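Local atomic coordinates of tRNA endonuclease VMS1 (PDB entry 5WHG), a protein that cleaves polypeptidyl-tRNAs downstream of ribosome-associated quality control, releasing incompletely made polypeptides for degradation. Residues A[210-215]-A[352-357]; A[215-220]-A[346-351]; A[219-224]-A[246-251]; A[312-317]-A[340-345]. All blocks are in the same frame, centred on the assembly; numbering follows the deposited sequence.

Interaction 1. Residues A[210-215]-A[352-357]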
loop_
_atom_site.group_PDB
_atom_site.type_symbol
_atom_site.label_atom_id
_atom_site.label_comp_id
_atom_site.label_asym_id
_atom_site.label_seq_id
_atom_site.Cartn_x
_atom_site.Cartn_y
_atom_site.Cartn_z
ATOM N N LEU A 210 0.156 -1.809 5.773
ATOM C CA LEU A 210 1.587 -2.103 5.846
ATOM C C LEU A 210 1.970 -2.475 7.276
ATOM O O LEU A 210 1.680 -1.731 8.217
ATOM C CB LEU A 210 2.430 -0.911 5.378
ATOM C CG LEU A 210 2.067 -0.184 4.071
ATOM C CD1 LEU A 210 2.851 1.134 3.946
ATOM C CD2 LEU A 210 2.378 -1.028 2.891
ATOM N N PHE A 211 2.632 -3.622 7.427
ATOM C CA PHE A 211 3.005 -4.188 8.717
ATOM C C PHE A 211 4.419 -4.755 8.639
ATOM O O PHE A 211 4.730 -5.532 7.730
ATOM C CB PHE A 211 2.010 -5.285 9.128
ATOM C CG PHE A 211 0.625 -4.757 9.438
ATOM C CD1 PHE A 211 0.400 -3.991 10.587
ATOM C CD2 PHE A 211 -0.445 -5.013 8.588
ATOM C CE1 PHE A 211 -0.862 -3.493 10.884
ATOM C CE2 PHE A 211 -1.725 -4.524 8.880
ATOM C CZ PHE A 211 -1.937 -3.759 10.027
HETATM N N MSE A 212 5.273 -4.350 9.577
HETATM C CA MSE A 212 6.547 -5.003 9.799
HETATM C C MSE A 212 6.756 -5.296 11.277
HETATM O O MSE A 212 6.523 -4.436 12.116
HETATM C CB MSE A 212 7.701 -4.140 9.316
HETATM C CG MSE A 212 7.634 -3.693 7.893
HETATM SE SE MSE A 212 9.039 -2.362 7.597
HETATM C CE MSE A 212 8.455 -1.677 5.868
ATOM N N VAL A 213 7.222 -6.498 11.602
ATOM C CA VAL A 213 7.528 -6.875 12.976
ATOM C C VAL A 213 8.869 -7.578 12.960
ATOM O O VAL A 213 9.234 -8.233 11.980
ATOM C CB VAL A 213 6.434 -7.779 13.612
ATOM C CG1 VAL A 213 6.337 -9.092 12.891
ATOM C CG2 VAL A 213 6.699 -8.034 15.074
ATOM N N GLY A 214 9.622 -7.418 14.039
ATOM C CA GLY A 214 10.858 -8.157 14.156
ATOM C C GLY A 214 11.732 -7.648 15.276
ATOM O O GLY A 214 11.882 -6.433 15.458
ATOM N N GLY A 215 12.325 -8.571 16.026
ATOM C CA GLY A 215 13.192 -8.174 17.122
ATOM C C GLY A 215 12.489 -7.362 18.186
ATOM O O GLY A 215 13.107 -6.487 18.798
ATOM N N LEU A 352 8.894 5.596 9.412
ATOM C CA LEU A 352 9.589 6.074 8.229
ATOM C C LEU A 352 9.919 4.908 7.302
ATOM O O LEU A 352 9.814 5.032 6.077
ATOM C CB LEU A 352 10.840 6.860 8.628
ATOM C CG LEU A 352 11.598 7.409 7.418
ATOM C CD1 LEU A 352 11.116 8.809 6.970
ATOM C CD2 LEU A 352 13.081 7.382 7.675
ATOM N N GLU A 353 10.249 3.745 7.872
ATOM C CA GLU A 353 10.523 2.570 7.046
ATOM C C GLU A 353 9.269 2.075 6.320
ATOM O O GLU A 353 9.365 1.581 5.193
ATOM C CB GLU A 353 11.127 1.457 7.909
ATOM C CG GLU A 353 11.373 0.146 7.171
ATOM C CD GLU A 353 12.292 0.280 5.947
ATOM O OE1 GLU A 353 13.448 0.750 6.097
ATOM O OE2 GLU A 353 11.844 -0.096 4.834
ATOM N N LEU A 354 8.096 2.188 6.946
ATOM C CA LEU A 354 6.846 1.899 6.250
ATOM C C LEU A 354 6.655 2.824 5.044
ATOM O O LEU A 354 6.165 2.393 3.988
ATOM C CB LEU A 354 5.676 2.021 7.235
ATOM C CG LEU A 354 5.610 0.961 8.351
ATOM C CD1 LEU A 354 4.370 1.103 9.200
ATOM C CD2 LEU A 354 5.688 -0.466 7.799
ATOM N N LYS A 355 7.053 4.099 5.176
ATOM C CA LYS A 355 6.944 5.032 4.056
ATOM C C LYS A 355 7.971 4.720 2.968
ATOM O O LYS A 355 7.681 4.859 1.772
ATOM C CB LYS A 355 7.124 6.471 4.539
ATOM C CG LYS A 355 6.161 6.955 5.604
ATOM C CD LYS A 355 6.259 8.478 5.733
ATOM C CE LYS A 355 5.152 9.046 6.620
ATOM N NZ LYS A 355 5.089 10.533 6.514
ATOM N N LYS A 356 9.191 4.340 3.366
ATOM C CA LYS A 356 10.184 3.894 2.393
ATOM C C LYS A 356 9.625 2.744 1.574
ATOM O O LYS A 356 9.640 2.773 0.339
ATOM C CB LYS A 356 11.487 3.485 3.108
ATOM C CG LYS A 356 12.657 2.974 2.203
ATOM C CD LYS A 356 12.641 1.433 1.957
ATOM C CE LYS A 356 13.397 1.029 0.675
ATOM N NZ LYS A 356 13.306 -0.428 0.353
ATOM N N ALA A 357 9.103 1.728 2.261
ATOM C CA ALA A 357 8.516 0.582 1.584
ATOM C C ALA A 357 7.405 1.013 0.640
ATOM O O ALA A 357 7.341 0.553 -0.504
ATOM C CB ALA A 357 7.995 -0.411 2.616
#

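Interaction 2. Residues A[215-220]-A[346-351]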
loop_
_atom_site.group_PDB
_atom_site.type_symbol
_atom_site.label_atom_id
_atom_site.label_comp_id
_atom_site.label_asym_id
_atom_site.label_seq_id
_atom_site.Cartn_x
_atom_site.Cartn_y
_atom_site.Cartn_z
ATOM N N GLY A 215 12.325 -8.571 16.026
ATOM C CA GLY A 215 13.192 -8.174 17.122
ATOM C C GLY A 215 12.489 -7.362 18.186
ATOM O O GLY A 215 13.107 -6.487 18.798
ATOM N N GLY A 216 11.206 -7.621 18.421
ATOM C CA GLY A 216 10.477 -6.924 19.455
ATOM C C GLY A 216 9.877 -5.613 19.014
ATOM O O GLY A 216 9.131 -5.002 19.793
ATOM N N HIS A 217 10.170 -5.174 17.786
ATOM C CA HIS A 217 9.644 -3.941 17.214
ATOM C C HIS A 217 8.475 -4.231 16.287
ATOM O O HIS A 217 8.471 -5.225 15.544
ATOM C CB HIS A 217 10.711 -3.176 16.418
ATOM C CG HIS A 217 11.921 -2.806 17.214
ATOM N ND1 HIS A 217 11.968 -1.692 18.027
ATOM C CD2 HIS A 217 13.140 -3.394 17.307
ATOM C CE1 HIS A 217 13.157 -1.621 18.600
ATOM N NE2 HIS A 217 13.888 -2.638 18.177
ATOM N N PHE A 218 7.504 -3.324 16.305
ATOM C CA PHE A 218 6.367 -3.350 15.402
ATOM C C PHE A 218 6.182 -1.959 14.821
ATOM O O PHE A 218 6.409 -0.959 15.510
ATOM C CB PHE A 218 5.096 -3.792 16.141
ATOM C CG PHE A 218 3.851 -3.630 15.345
ATOM C CD1 PHE A 218 3.465 -4.610 14.418
ATOM C CD2 PHE A 218 3.048 -2.503 15.507
ATOM C CE1 PHE A 218 2.281 -4.472 13.668
ATOM C CE2 PHE A 218 1.858 -2.352 14.752
ATOM C CZ PHE A 218 1.478 -3.342 13.831
ATOM N N ALA A 219 5.803 -1.904 13.546
ATOM C CA ALA A 219 5.248 -0.714 12.908
ATOM C C ALA A 219 4.149 -1.144 11.938
ATOM O O ALA A 219 4.362 -2.032 11.109
ATOM C CB ALA A 219 6.316 0.086 12.167
ATOM N N GLY A 220 2.974 -0.526 12.054
ATOM C CA GLY A 220 1.906 -0.742 11.106
ATOM C C GLY A 220 1.331 0.583 10.645
ATOM O O GLY A 220 1.446 1.605 11.327
ATOM N N THR A 346 13.707 -5.042 3.754
ATOM C CA THR A 346 13.322 -3.848 4.491
ATOM C C THR A 346 14.050 -3.832 5.825
ATOM O O THR A 346 14.525 -4.864 6.306
ATOM C CB THR A 346 11.809 -3.792 4.701
ATOM O OG1 THR A 346 11.341 -5.097 5.056
ATOM C CG2 THR A 346 11.125 -3.352 3.419
ATOM N N ASN A 347 14.111 -2.645 6.433
ATOM C CA ASN A 347 14.967 -2.410 7.592
ATOM C C ASN A 347 14.286 -2.679 8.926
ATOM O O ASN A 347 13.659 -3.724 9.112
ATOM C CB ASN A 347 15.486 -0.976 7.568
ATOM C CG ASN A 347 16.679 -0.811 6.661
ATOM O OD1 ASN A 347 17.819 -0.767 7.134
ATOM N ND2 ASN A 347 16.431 -0.731 5.348
ATOM N N ARG A 348 14.441 -1.753 9.878
ATOM C CA ARG A 348 13.788 -1.954 11.158
ATOM C C ARG A 348 12.334 -1.504 11.048
ATOM O O ARG A 348 11.992 -0.692 10.186
ATOM C CB ARG A 348 14.511 -1.176 12.250
ATOM C CG ARG A 348 15.974 -0.825 11.894
ATOM C CD ARG A 348 16.735 -0.123 13.034
ATOM N NE ARG A 348 15.847 0.658 13.899
ATOM C CZ ARG A 348 15.522 0.319 15.147
ATOM N NH1 ARG A 348 16.032 -0.783 15.688
ATOM N NH2 ARG A 348 14.703 1.092 15.859
ATOM N N PRO A 349 11.453 -2.047 11.845
ATOM C CA PRO A 349 10.074 -1.540 11.827
ATOM C C PRO A 349 9.974 -0.159 12.452
ATOM O O PRO A 349 10.026 -0.012 13.674
ATOM C CB PRO A 349 9.296 -2.590 12.629
ATOM C CG PRO A 349 10.125 -3.837 12.517
ATOM C CD PRO A 349 11.556 -3.359 12.502
ATOM N N THR A 350 9.893 0.865 11.614
ATOM C CA THR A 350 9.559 2.215 12.042
ATOM C C THR A 350 8.576 2.792 11.038
ATOM O O THR A 350 8.416 2.271 9.930
ATOM C CB THR A 350 10.782 3.141 12.124
ATOM O OG1 THR A 350 11.008 3.724 10.835
ATOM C CG2 THR A 350 12.013 2.379 12.535
ATOM N N VAL A 351 7.917 3.885 11.430
ATOM C CA VAL A 351 6.994 4.535 10.506
ATOM C C VAL A 351 7.728 4.987 9.251
ATOM O O VAL A 351 7.264 4.768 8.125
ATOM C CB VAL A 351 6.256 5.696 11.197
ATOM C CG1 VAL A 351 5.833 6.703 10.184
ATOM C CG2 VAL A 351 5.003 5.174 11.839
#

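Interaction 3. Residues A[219-224]-A[246-251]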
loop_
_atom_site.group_PDB
_atom_site.type_symbol
_atom_site.label_atom_id
_atom_site.label_comp_id
_atom_site.label_asym_id
_atom_site.label_seq_id
_atom_site.Cartn_x
_atom_site.Cartn_y
_atom_site.Cartn_z
ATOM N N ALA A 219 5.803 -1.904 13.546
ATOM C CA ALA A 219 5.248 -0.714 12.908
ATOM C C ALA A 219 4.149 -1.144 11.938
ATOM O O ALA A 219 4.362 -2.032 11.109
ATOM C CB ALA A 219 6.316 0.086 12.167
ATOM N N GLY A 220 2.974 -0.526 12.054
ATOM C CA GLY A 220 1.906 -0.742 11.106
ATOM C C GLY A 220 1.331 0.583 10.645
ATOM O O GLY A 220 1.446 1.605 11.327
ATOM N N ALA A 221 0.719 0.556 9.456
ATOM C CA ALA A 221 0.036 1.739 8.945
ATOM C C ALA A 221 -1.062 1.337 7.968
ATOM O O ALA A 221 -0.980 0.290 7.320
ATOM C CB ALA A 221 1.027 2.697 8.284
ATOM N N ILE A 222 -2.105 2.166 7.890
ATOM C CA ILE A 222 -3.094 2.124 6.811
ATOM C C ILE A 222 -2.764 3.289 5.876
ATOM O O ILE A 222 -2.847 4.456 6.273
ATOM C CB ILE A 222 -4.536 2.223 7.340
ATOM C CG1 ILE A 222 -4.875 1.084 8.320
ATOM C CG2 ILE A 222 -5.525 2.236 6.191
ATOM C CD1 ILE A 222 -4.743 -0.339 7.747
ATOM N N VAL A 223 -2.352 2.992 4.642
ATOM C CA VAL A 223 -1.883 4.017 3.711
ATOM C C VAL A 223 -2.973 4.287 2.680
ATOM O O VAL A 223 -3.563 3.353 2.122
ATOM C CB VAL A 223 -0.568 3.598 3.023
ATOM C CG1 VAL A 223 -0.736 2.263 2.271
ATOM C CG2 VAL A 223 -0.078 4.701 2.066
ATOM N N SER A 224 -3.252 5.562 2.438
ATOM C CA SER A 224 -4.135 5.944 1.348
ATOM C C SER A 224 -3.379 5.948 0.027
ATOM O O SER A 224 -2.233 6.397 -0.045
ATOM C CB SER A 224 -4.721 7.329 1.592
ATOM O OG SER A 224 -4.895 8.010 0.361
ATOM N N VAL A 246 3.201 10.711 1.303
ATOM C CA VAL A 246 2.533 9.488 1.735
ATOM C C VAL A 246 1.496 9.841 2.792
ATOM O O VAL A 246 1.816 10.468 3.810
ATOM C CB VAL A 246 3.550 8.474 2.282
ATOM C CG1 VAL A 246 2.843 7.199 2.713
ATOM C CG2 VAL A 246 4.623 8.157 1.261
ATOM N N ASN A 247 0.251 9.434 2.570
ATOM C CA ASN A 247 -0.831 9.735 3.502
ATOM C C ASN A 247 -1.175 8.485 4.313
ATOM O O ASN A 247 -1.841 7.572 3.812
ATOM C CB ASN A 247 -2.042 10.252 2.745
ATOM C CG ASN A 247 -3.146 10.676 3.660
ATOM O OD1 ASN A 247 -2.966 10.760 4.877
ATOM N ND2 ASN A 247 -4.299 10.969 3.082
ATOM N N PHE A 248 -0.722 8.449 5.574
ATOM C CA PHE A 248 -1.035 7.350 6.485
ATOM C C PHE A 248 -2.294 7.727 7.254
ATOM O O PHE A 248 -2.254 8.591 8.126
ATOM C CB PHE A 248 0.117 7.049 7.445
ATOM C CG PHE A 248 1.217 6.177 6.866
ATOM C CD1 PHE A 248 1.070 5.546 5.636
ATOM C CD2 PHE A 248 2.416 6.005 7.563
ATOM C CE1 PHE A 248 2.096 4.758 5.102
ATOM C CE2 PHE A 248 3.447 5.220 7.046
ATOM C CZ PHE A 248 3.290 4.595 5.813
ATOM N N LEU A 249 -3.411 7.073 6.930
ATOM C CA LEU A 249 -4.659 7.346 7.625
ATOM C C LEU A 249 -4.560 6.937 9.084
ATOM O O LEU A 249 -5.076 7.634 9.963
ATOM C CB LEU A 249 -5.817 6.627 6.924
ATOM C CG LEU A 249 -6.034 6.983 5.444
ATOM C CD1 LEU A 249 -7.311 6.392 4.906
ATOM C CD2 LEU A 249 -6.054 8.482 5.267
ATOM N N GLU A 250 -3.908 5.811 9.362
ATOM C CA GLU A 250 -3.531 5.439 10.718
ATOM C C GLU A 250 -2.099 4.920 10.701
ATOM O O GLU A 250 -1.586 4.483 9.667
ATOM C CB GLU A 250 -4.465 4.379 11.305
ATOM C CG GLU A 250 -5.955 4.578 11.042
ATOM C CD GLU A 250 -6.625 5.630 11.921
ATOM O OE1 GLU A 250 -5.938 6.246 12.761
ATOM O OE2 GLU A 250 -7.852 5.839 11.764
ATOM N N HIS A 251 -1.446 4.974 11.858
ATOM C CA HIS A 251 -0.105 4.411 11.971
ATOM C C HIS A 251 0.195 4.195 13.440
ATOM O O HIS A 251 -0.185 5.013 14.277
ATOM C CB HIS A 251 0.959 5.325 11.354
ATOM C CG HIS A 251 1.172 6.577 12.130
ATOM N ND1 HIS A 251 2.160 6.704 13.082
ATOM C CD2 HIS A 251 0.483 7.741 12.140
ATOM C CE1 HIS A 251 2.079 7.898 13.635
ATOM N NE2 HIS A 251 1.072 8.548 13.079
HETATM O O HOH W 1 -0.715 8.431 0.472
#

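Interaction 4. Residues A[312-317]-A[340-345]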
loop_
_atom_site.group_PDB
_atom_site.type_symbol
_atom_site.label_atom_id
_atom_site.label_comp_id
_atom_site.label_asym_id
_atom_site.label_seq_id
_atom_site.Cartn_x
_atom_site.Cartn_y
_atom_site.Cartn_z
ATOM N N ASN A 312 -4.340 -4.467 -0.704
ATOM C CA ASN A 312 -3.287 -5.375 -0.292
ATOM C C ASN A 312 -2.959 -5.154 1.174
ATOM O O ASN A 312 -3.100 -4.045 1.704
ATOM C CB ASN A 312 -2.019 -5.181 -1.131
ATOM C CG ASN A 312 -2.252 -5.453 -2.608
ATOM O OD1 ASN A 312 -2.546 -6.579 -3.019
ATOM N ND2 ASN A 312 -2.101 -4.427 -3.412
ATOM N N ILE A 313 -2.512 -6.226 1.817
ATOM C CA ILE A 313 -1.974 -6.174 3.168
ATOM C C ILE A 313 -0.544 -6.730 3.114
ATOM O O ILE A 313 -0.343 -7.951 3.070
ATOM C CB ILE A 313 -2.861 -6.938 4.157
ATOM C CG1 ILE A 313 -4.263 -6.308 4.171
ATOM C CG2 ILE A 313 -2.251 -6.909 5.535
ATOM C CD1 ILE A 313 -5.399 -7.217 4.698
ATOM N N PHE A 314 0.455 -5.836 3.112
ATOM C CA PHE A 314 1.875 -6.206 3.058
ATOM C C PHE A 314 2.433 -6.409 4.465
ATOM O O PHE A 314 2.364 -5.503 5.300
ATOM C CB PHE A 314 2.694 -5.138 2.328
ATOM C CG PHE A 314 2.440 -5.093 0.845
ATOM C CD1 PHE A 314 2.872 -6.128 0.018
ATOM C CD2 PHE A 314 1.751 -4.026 0.274
ATOM C CE1 PHE A 314 2.615 -6.098 -1.350
ATOM C CE2 PHE A 314 1.499 -3.990 -1.095
ATOM C CZ PHE A 314 1.924 -5.026 -1.905
ATOM N N ILE A 315 3.006 -7.585 4.716
ATOM C CA ILE A 315 3.514 -7.962 6.033
ATOM C C ILE A 315 4.936 -8.478 5.891
ATOM O O ILE A 315 5.197 -9.362 5.068
ATOM C CB ILE A 315 2.648 -9.048 6.697
ATOM C CG1 ILE A 315 1.180 -8.672 6.650
ATOM C CG2 ILE A 315 3.054 -9.247 8.161
ATOM C CD1 ILE A 315 0.328 -9.549 7.567
ATOM N N ARG A 316 5.847 -7.961 6.704
ATOM C CA ARG A 316 7.155 -8.586 6.878
ATOM C C ARG A 316 7.270 -9.138 8.291
ATOM O O ARG A 316 7.219 -8.379 9.271
ATOM C CB ARG A 316 8.333 -7.641 6.619
ATOM C CG ARG A 316 9.616 -8.376 7.072
ATOM C CD ARG A 316 10.921 -7.849 6.541
ATOM N NE ARG A 316 11.306 -6.537 7.078
ATOM C CZ ARG A 316 11.472 -6.230 8.368
ATOM N NH1 ARG A 316 11.269 -7.120 9.338
ATOM N NH2 ARG A 316 11.828 -4.999 8.692
ATOM N N ALA A 317 7.459 -10.455 8.384
ATOM C CA ALA A 317 7.693 -11.135 9.660
ATOM C C ALA A 317 8.528 -12.379 9.352
ATOM O O ALA A 317 7.981 -13.443 9.055
ATOM C CB ALA A 317 6.384 -11.492 10.348
ATOM N N LYS A 340 0.518 -10.361 1.628
ATOM C CA LYS A 340 1.656 -10.552 0.744
ATOM C C LYS A 340 2.937 -10.083 1.412
ATOM O O LYS A 340 2.947 -9.105 2.167
ATOM C CB LYS A 340 1.468 -9.788 -0.565
ATOM C CG LYS A 340 0.196 -10.134 -1.306
ATOM C CD LYS A 340 0.008 -9.162 -2.436
ATOM C CE LYS A 340 -1.294 -9.402 -3.138
ATOM N NZ LYS A 340 -1.341 -8.580 -4.366
ATOM N N SER A 341 4.028 -10.774 1.101
ATOM C CA SER A 341 5.343 -10.271 1.455
ATOM C C SER A 341 5.642 -8.954 0.747
ATOM O O SER A 341 5.057 -8.617 -0.286
ATOM C CB SER A 341 6.417 -11.282 1.082
ATOM O OG SER A 341 6.387 -12.353 1.988
ATOM N N PHE A 342 6.573 -8.213 1.322
ATOM C CA PHE A 342 7.224 -7.133 0.596
ATOM C C PHE A 342 8.200 -7.727 -0.416
ATOM O O PHE A 342 9.064 -8.525 -0.037
ATOM C CB PHE A 342 7.976 -6.211 1.557
ATOM C CG PHE A 342 7.090 -5.340 2.408
ATOM C CD1 PHE A 342 6.703 -4.082 1.970
ATOM C CD2 PHE A 342 6.682 -5.757 3.667
ATOM C CE1 PHE A 342 5.925 -3.250 2.760
ATOM C CE2 PHE A 342 5.883 -4.931 4.473
ATOM C CZ PHE A 342 5.514 -3.677 4.020
ATOM N N PRO A 343 8.110 -7.368 -1.696
ATOM C CA PRO A 343 9.024 -7.954 -2.690
ATOM C C PRO A 343 10.440 -7.381 -2.652
ATOM O O PRO A 343 11.146 -7.389 -3.662
ATOM C CB PRO A 343 8.329 -7.640 -4.020
ATOM C CG PRO A 343 7.578 -6.394 -3.743
ATOM C CD PRO A 343 7.082 -6.518 -2.324
ATOM N N PHE A 344 10.876 -6.895 -1.498
ATOM C CA PHE A 344 12.224 -6.362 -1.357
ATOM C C PHE A 344 12.560 -6.343 0.120
ATOM O O PHE A 344 11.667 -6.237 0.962
ATOM C CB PHE A 344 12.332 -4.955 -1.940
ATOM C CG PHE A 344 11.136 -4.126 -1.658
ATOM C CD1 PHE A 344 10.975 -3.529 -0.417
ATOM C CD2 PHE A 344 10.140 -3.987 -2.612
ATOM C CE1 PHE A 344 9.847 -2.787 -0.137
ATOM C CE2 PHE A 344 9.012 -3.244 -2.346
ATOM C CZ PHE A 344 8.861 -2.640 -1.102
ATOM N N THR A 345 13.849 -6.444 0.435
ATOM C CA THR A 345 14.236 -6.398 1.839
ATOM C C THR A 345 13.903 -5.040 2.441
ATOM O O THR A 345 13.824 -4.021 1.745
ATOM C CB THR A 345 15.719 -6.686 2.018
ATOM O OG1 THR A 345 16.470 -5.649 1.381
ATOM C CG2 THR A 345 16.063 -8.028 1.408
#

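Interaction 1. Residues A[210-215]-A[352-357]
Leu210 meets helix 351-362 through two of its atoms: CD1 lies 3.5 Å from the backbone oxygen O of Leu354, and CB is 4.1 Å from Leu354 CD2. In return, Leu354 CD1 comes within 4.0 Å of Leu210 O, so these two leucines meet backbone as well as side chain. Phe211, next along, turns its side chain away from the helix, where it packs on Leu300 of helix 292-302. The two sides of strand 207-214 are thus covered by different helices, an alpha/beta layering of the VLRF1 domain in which helix 351-362 lies over the mixed sheet, here running at 126° to the strand. Met212, modelled as selenomethionine, reaches across to the helix. Its CG sits beside the backbone N (chi1 -55°) and the chain beyond is extended, which carries CE to within 3.5 Å of Ala357 CB and 3.6 Å of Leu354 CD2. Leu354 and Met212 lie side by side, pointing opposite ways. Glu353 instead lies roughly perpendicular to the methionine chain, its aliphatic CG 3.5 Å from Met212 SE, while its backbone O is 3.4 Å from Met212 CE.

Interaction 2. Residues A[215-220]-A[346-351]
This is a partly buried apolar contact in which Pro349, in the loop leading into helix 351-362, packs on His217 and Ala219 of strand 217-224, part of the mixed sheet of the VLRF1 domain. The loop passes over the face of the strand that carries those two residues; Phe218, between them, points the other way and stacks with Phe254. The pyrrolidine ring sits across the strand backbone. Its CB is 3.7 Å from Ala219 N and 4.0 Å from Ala219 CB, while CG lies 3.7 Å from His217 O. Both CG and CD also meet His217 CB, so the ring rests on the stem of the histidine more than on its imidazole. Ala219 CB in turn fits close beneath the loop backbone, 3.7 Å from Thr350 N. Thr350 turns its side chain away from the strand and serves as N-cap of the helix, its OG1 accepting a bond from Glu353 N; the proline thus lies against the sheet directly before the residue that caps the helix. Nearer the solvent, the Arg348 chain bends at chi3 and brings its guanidinium to the imidazole at a steep tilt, the two planes 73° apart. Arg348 NH2 stands over one face of the ring, displaced toward the rim, and Arg348 NH1 is 3.8 Å from His217 NE2.

Interaction 3. Residues A[219-224]-A[246-251]
Ala221 and Phe248 face each other across two antiparallel strands, 217-224 and the outermost strand 247-255 of the mixed VLRF1 sheet, joined here through a classic beta bulge. The methyl of Ala221 is set squarely over the phenyl ring: Ala221 CB is 3.5 Å from the Phe248 ring centroid and only 6° off the ring normal, a CH-pi contact. Val223 meets the same ring at its rim, with CB 3.6 Å from Phe248 CE1 and CG2 in the ring plane. With CG beside the backbone N (chi1 -82°), the ring lies back over the neighbouring strand. Leu210 and Lys355 also touch it, placing it between the sheet and helix 351-362. With an alanine here, the Ala221 methyl would probably lose the aromatic face it lies against, and a gap would be likely to open beside Val223 at the sheet edge.

The backbone positions these groups. Leu249 and Glu250 both face Ile222, whose N donates to Glu250 O at 3.0 Å while its O takes a weak, bent bond from Leu249 N. The extra residue shifts the register by one, so that Phe248 pairs with Val223 and His251 with Ala221. On the face that carries Ile222, Glu250 reaches outward, its OE2 bonded to Tyr306 OH. Farther along, Ser224 N donates to Asn247 O, and beside the Phe248 ring Val223 CG2 packs 3.9 Å from Val246 CG1.

Interaction 4. Residues A[312-317]-A[340-345]
Strand 339-340, outermost in the mixed sheet of the VLRF1 domain, pairs in parallel with strand 313-316, Phe314 being matched with Lys340. The two backbone bonds are of the kind expected for parallel strands: Lys340 N donates to Ile313 O at 2.9 Å, and Lys340 O accepts from Ile315 N at 3.0 Å. Beyond Lys340 the chain leaves the sheet, and Phe342 folds back over the strand. Its ring offers a face to Phe314 CB, which lies 3.8 Å from the Phe342 ring centroid in a CH-pi contact, and presents its edge to Arg316 N. The two phenyl planes are inclined at 33°. Phe342 also touches Ala357 of helix 351-362, so its ring lies between strand and helix. The Phe314 ring brings its own edge to the backbone, CD1 being 3.3 Å from Ser341 O, and its CE1 flanks Lys340 CB. From there the lysine chain runs out extended to where NZ donates a hydrogen bond to Asn312 OD1, 2.7 Å away and above the carbonyl plane. Lys340 NZ also bonds to Ser181 O and Phe183 O. A methionine in its place would probably leave Asn312 OD1 without this donor and break the tie to the 181-183 backbone. Three amide or peptide oxygens thus accept from NZ, and their dipoles probably help to stabilise its charge.

All four contacts belong to one mixed sheet and its covering elements. Interactions 1, 3 and 4 are mainly buried; interaction 2 is the most exposed, with an arginine at its margin. Interactions 1 and 2 are apolar packing of helix 351-362 and the loop before it on the two adjacent strands 207-214 and 217-224, whose backbones bond through Met212 N and Ala219 O. Interactions 3 and 4 instead add backbone pairing at the two outer strands, antiparallel with a bulge in one and parallel in the other; interaction 4 also has aromatic packing and a lysine-amide bond. Interaction 2 shares Ala219 and Gly220 with interaction 3, and meets interaction 4 through Thr346 OG1 and Arg316 NE.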